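Local coordinates for protein oxidoreductase, short-chain dehydrogenase/reductase family (Aeromonas hydrophila subsp. hydrophila, PDB 3L6E) that probably acts as a nucleotide-dependent oxidoreductase of the short-chain dehydrogenase/reductase family, perhaps reducing 3-dehydrosphinganine in sphingolipid metabolism, at residues G180-F185 with F197-D202. Sequence-based numbering, arbitrary orientation.
Sequences GIRSEF and FMTPED
F197 CA lies over one face of the R182 guanidinium, and R182 NH2 comes within 4.0 Å of F197 O; the T199 methyl is at the edge of the group, close to its plane. R182 NH2 stands 4.0 Å from T199 CG2, a van der Waals contact between two side chains that run alongside each other. A bend at chi3 (38°) places the guanidinium beside F197 and T199, while R182 CG rests near M198 O.

Beneath it the backbones are joined through one carbonyl. G180 O accepts from M198 N at 3.1 Å, with the donor tilted 21° from the carbonyl plane, and F197 N adds a weak second bond to the same oxygen. I181 brings the apolar part: its CD1 sits 4.0 Å from M198 CG and also meets P200 CD. I181 CD1 closely approaches a backbone carbonyl too, 3.4 Å from M198 O. I181 CG1 lies anti to the backbone N, and chi2 (88°) then brings CD1 up to M198 and P200. T199 is the N-cap of the helix, its OG1 accepting from D202 N at 3.2 Å.

In this Rossmann-type fold, the contact joins the C-terminal end of strand 171-181 to the beginning of helix 200-210. Backbone hydrogen bonds join G180 to S136 and I181 to A138; F197 and M198 lean on strand 217-226, and S216 OG of the second subunit hydrogen-bonds to T199 N and to D202 OD2.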
ATOM      1  N   GLY A 180      14.213   0.082  -3.083  1.00 32.79           N
ATOM      2  CA  GLY A 180      15.026   0.739  -4.105  1.00 34.69           C
ATOM      3  C   GLY A 180      15.425   2.152  -3.741  1.00 36.71           C
ATOM      4  O   GLY A 180      15.541   3.018  -4.614  1.00 37.01           O
ATOM      5  N   ILE A 181      15.639   2.386  -2.453  1.00 38.79           N
ATOM      6  CA  ILE A 181      16.096   3.682  -1.986  1.00 42.03           C
ATOM      7  C   ILE A 181      17.634   3.787  -2.133  1.00 45.72           C
ATOM      8  O   ILE A 181      18.335   2.769  -2.152  1.00 46.01           O
ATOM      9  CB  ILE A 181      15.589   3.966  -0.543  1.00 41.79           C
ATOM     10  CG1 ILE A 181      15.460   5.473  -0.293  1.00 52.11           C
ATOM     11  CG2 ILE A 181      16.446   3.260   0.509  1.00 52.31           C
ATOM     12  CD1 ILE A 181      14.102   6.052  -0.684  1.00 41.14           C
ATOM     13  N   ARG A 182      18.147   5.008  -2.263  1.00 48.96           N
ATOM     14  CA  ARG A 182      19.573   5.230  -2.586  1.00 52.19           C
ATOM     15  C   ARG A 182      20.541   5.162  -1.398  1.00 54.45           C
ATOM     16  O   ARG A 182      20.138   5.371  -0.249  1.00 54.25           O
ATOM     17  CB  ARG A 182      19.753   6.566  -3.323  1.00 52.92           C
ATOM     18  CG  ARG A 182      18.755   7.663  -2.939  1.00 62.74           C
ATOM     19  CD  ARG A 182      19.093   9.004  -3.597  1.00 53.85           C
ATOM     20  NE  ARG A 182      19.581   8.861  -4.975  1.00 63.06           N
ATOM     21  CZ  ARG A 182      18.877   9.122  -6.076  1.00 54.45           C
ATOM     22  NH1 ARG A 182      19.438   8.951  -7.268  1.00 62.93           N
ATOM     23  NH2 ARG A 182      17.622   9.556  -5.994  1.00 63.07           N
ATOM     24  N   SER A 183      21.812   4.859  -1.698  1.00 56.90           N
ATOM     25  CA  SER A 183      22.945   4.980  -0.751  1.00 59.22           C
ATOM     26  C   SER A 183      24.284   4.640  -1.420  1.00 61.42           C
ATOM     27  O   SER A 183      24.333   3.797  -2.321  1.00 61.80           O
ATOM     28  CB  SER A 183      22.748   4.099   0.490  1.00 59.47           C
ATOM     29  OG  SER A 183      23.709   4.398   1.492  1.00 58.85           O
ATOM     30  N   GLU A 184      25.355   5.311  -0.967  1.00 63.00           N
ATOM     31  CA  GLU A 184      26.756   5.128  -1.439  1.00 64.25           C
ATOM     32  C   GLU A 184      27.143   5.918  -2.716  1.00 65.42           C
ATOM     33  O   GLU A 184      28.328   6.012  -3.063  1.00 65.55           O
ATOM     34  CB  GLU A 184      27.161   3.631  -1.482  1.00 64.46           C
ATOM     35  CG  GLU A 184      28.563   3.280  -2.028  1.00 69.91           C
ATOM     36  CD  GLU A 184      29.729   3.915  -1.261  1.00 64.81           C
ATOM     37  OE1 GLU A 184      29.648   4.070  -0.020  1.00 69.96           O
ATOM     38  OE2 GLU A 184      30.741   4.251  -1.918  1.00 69.85           O
ATOM     39  N   PHE A 185      26.152   6.498  -3.401  1.00 66.23           N
ATOM     40  CA  PHE A 185      26.411   7.455  -4.499  1.00 66.72           C
ATOM     41  C   PHE A 185      25.190   8.308  -4.859  1.00 66.71           C
ATOM     42  O   PHE A 185      24.109   7.792  -5.148  1.00 66.63           O
ATOM     43  CB  PHE A 185      26.998   6.776  -5.758  1.00 67.11           C
ATOM     44  CG  PHE A 185      26.451   5.396  -6.030  1.00 73.31           C
ATOM     45  CD1 PHE A 185      27.226   4.267  -5.779  1.00 67.37           C
ATOM     46  CD2 PHE A 185      25.166   5.226  -6.545  1.00 67.32           C
ATOM     47  CE1 PHE A 185      26.727   2.990  -6.030  1.00 73.27           C
ATOM     48  CE2 PHE A 185      24.660   3.954  -6.797  1.00 73.24           C
ATOM     49  CZ  PHE A 185      25.441   2.836  -6.538  1.00 67.36           C
ATOM     50  N   PHE A 197      17.243   4.468  -7.147  1.00 36.14           N
ATOM     51  CA  PHE A 197      16.685   5.573  -7.924  1.00 35.31           C
ATOM     52  C   PHE A 197      15.370   6.125  -7.320  1.00 33.68           C
ATOM     53  O   PHE A 197      14.904   7.176  -7.739  1.00 33.82           O
ATOM     54  CB  PHE A 197      16.489   5.160  -9.389  1.00 35.89           C
ATOM     55  CG  PHE A 197      16.875   6.227 -10.390  1.00 48.32           C
ATOM     56  CD1 PHE A 197      17.809   5.951 -11.394  1.00 36.64           C
ATOM     57  CD2 PHE A 197      16.305   7.503 -10.342  1.00 36.53           C
ATOM     58  CE1 PHE A 197      18.172   6.929 -12.322  1.00 48.44           C
ATOM     59  CE2 PHE A 197      16.661   8.486 -11.262  1.00 48.36           C
ATOM     60  CZ  PHE A 197      17.598   8.200 -12.256  1.00 36.94           C
HETATM   61  N   MSE A 198      14.785   5.427  -6.345  1.00 31.87           N
HETATM   62  CA  MSE A 198      13.622   5.950  -5.602  1.00 30.84           C
HETATM   63  C   MSE A 198      14.038   7.120  -4.708  1.00 27.67           C
HETATM   64  O   MSE A 198      14.943   6.994  -3.894  1.00 26.21           O
HETATM   65  CB  MSE A 198      12.970   4.849  -4.756  1.00 33.31           C
HETATM   66  CG  MSE A 198      11.801   5.306  -3.851  1.00 27.67           C
HETATM   67 SE   MSE A 198      11.071   3.868  -2.717  0.94 38.23          SE
HETATM   68  CE  MSE A 198      10.781   2.521  -4.088  1.00 27.66           C
ATOM     69  N   THR A 199      13.387   8.268  -4.867  1.00 26.41           N
ATOM     70  CA  THR A 199      13.704   9.416  -4.009  1.00 25.18           C
ATOM     71  C   THR A 199      12.973   9.288  -2.676  1.00 23.63           C
ATOM     72  O   THR A 199      11.877   8.755  -2.637  1.00 23.02           O
ATOM     73  CB  THR A 199      13.341  10.777  -4.660  1.00 24.88           C
ATOM     74  OG1 THR A 199      11.926  10.966  -4.665  1.00 32.53           O
ATOM     75  CG2 THR A 199      13.873  10.873  -6.072  1.00 32.53           C
ATOM     76  N   PRO A 200      13.572   9.785  -1.587  1.00 23.47           N
ATOM     77  CA  PRO A 200      12.862   9.856  -0.288  1.00 23.76           C
ATOM     78  C   PRO A 200      11.512  10.588  -0.359  1.00 23.53           C
ATOM     79  O   PRO A 200      10.515  10.137   0.229  1.00 23.76           O
ATOM     80  CB  PRO A 200      13.825  10.665   0.584  1.00 24.01           C
ATOM     81  CG  PRO A 200      15.169  10.461  -0.022  1.00 33.63           C
ATOM     82  CD  PRO A 200      14.952  10.294  -1.494  1.00 23.57           C
ATOM     83  N   GLU A 201      11.490  11.701  -1.084  1.00 23.08           N
ATOM     84  CA  GLU A 201      10.322  12.564  -1.182  1.00 23.56           C
ATOM     85  C   GLU A 201       9.104  11.814  -1.691  1.00 22.82           C
ATOM     86  O   GLU A 201       8.042  11.863  -1.065  1.00 23.41           O
ATOM     87  CB  GLU A 201      10.611  13.778  -2.089  1.00 24.48           C
ATOM     88  CG  GLU A 201      11.591  14.793  -1.521  1.00 42.36           C
ATOM     89  CD  GLU A 201      13.022  14.274  -1.417  1.00 24.63           C
ATOM     90  OE1 GLU A 201      13.448  13.470  -2.272  1.00 42.22           O
ATOM     91  OE2 GLU A 201      13.721  14.698  -0.470  1.00 42.55           O
ATOM     92  N   ASP A 202       9.273  11.114  -2.812  1.00 21.55           N
ATOM     93  CA  ASP A 202       8.221  10.304  -3.417  1.00 20.26           C
ATOM     94  C   ASP A 202       7.835   9.120  -2.507  1.00 20.05           C
ATOM     95  O   ASP A 202       6.639   8.821  -2.322  1.00 19.44           O
ATOM     96  CB  ASP A 202       8.675   9.760  -4.768  1.00 19.69           C
ATOM     97  CG  ASP A 202       8.783  10.824  -5.862  1.00 21.83           C
ATOM     98  OD1 ASP A 202       8.246  11.959  -5.754  1.00 19.11           O
ATOM     99  OD2 ASP A 202       9.406  10.476  -6.883  1.00 20.09           O
TER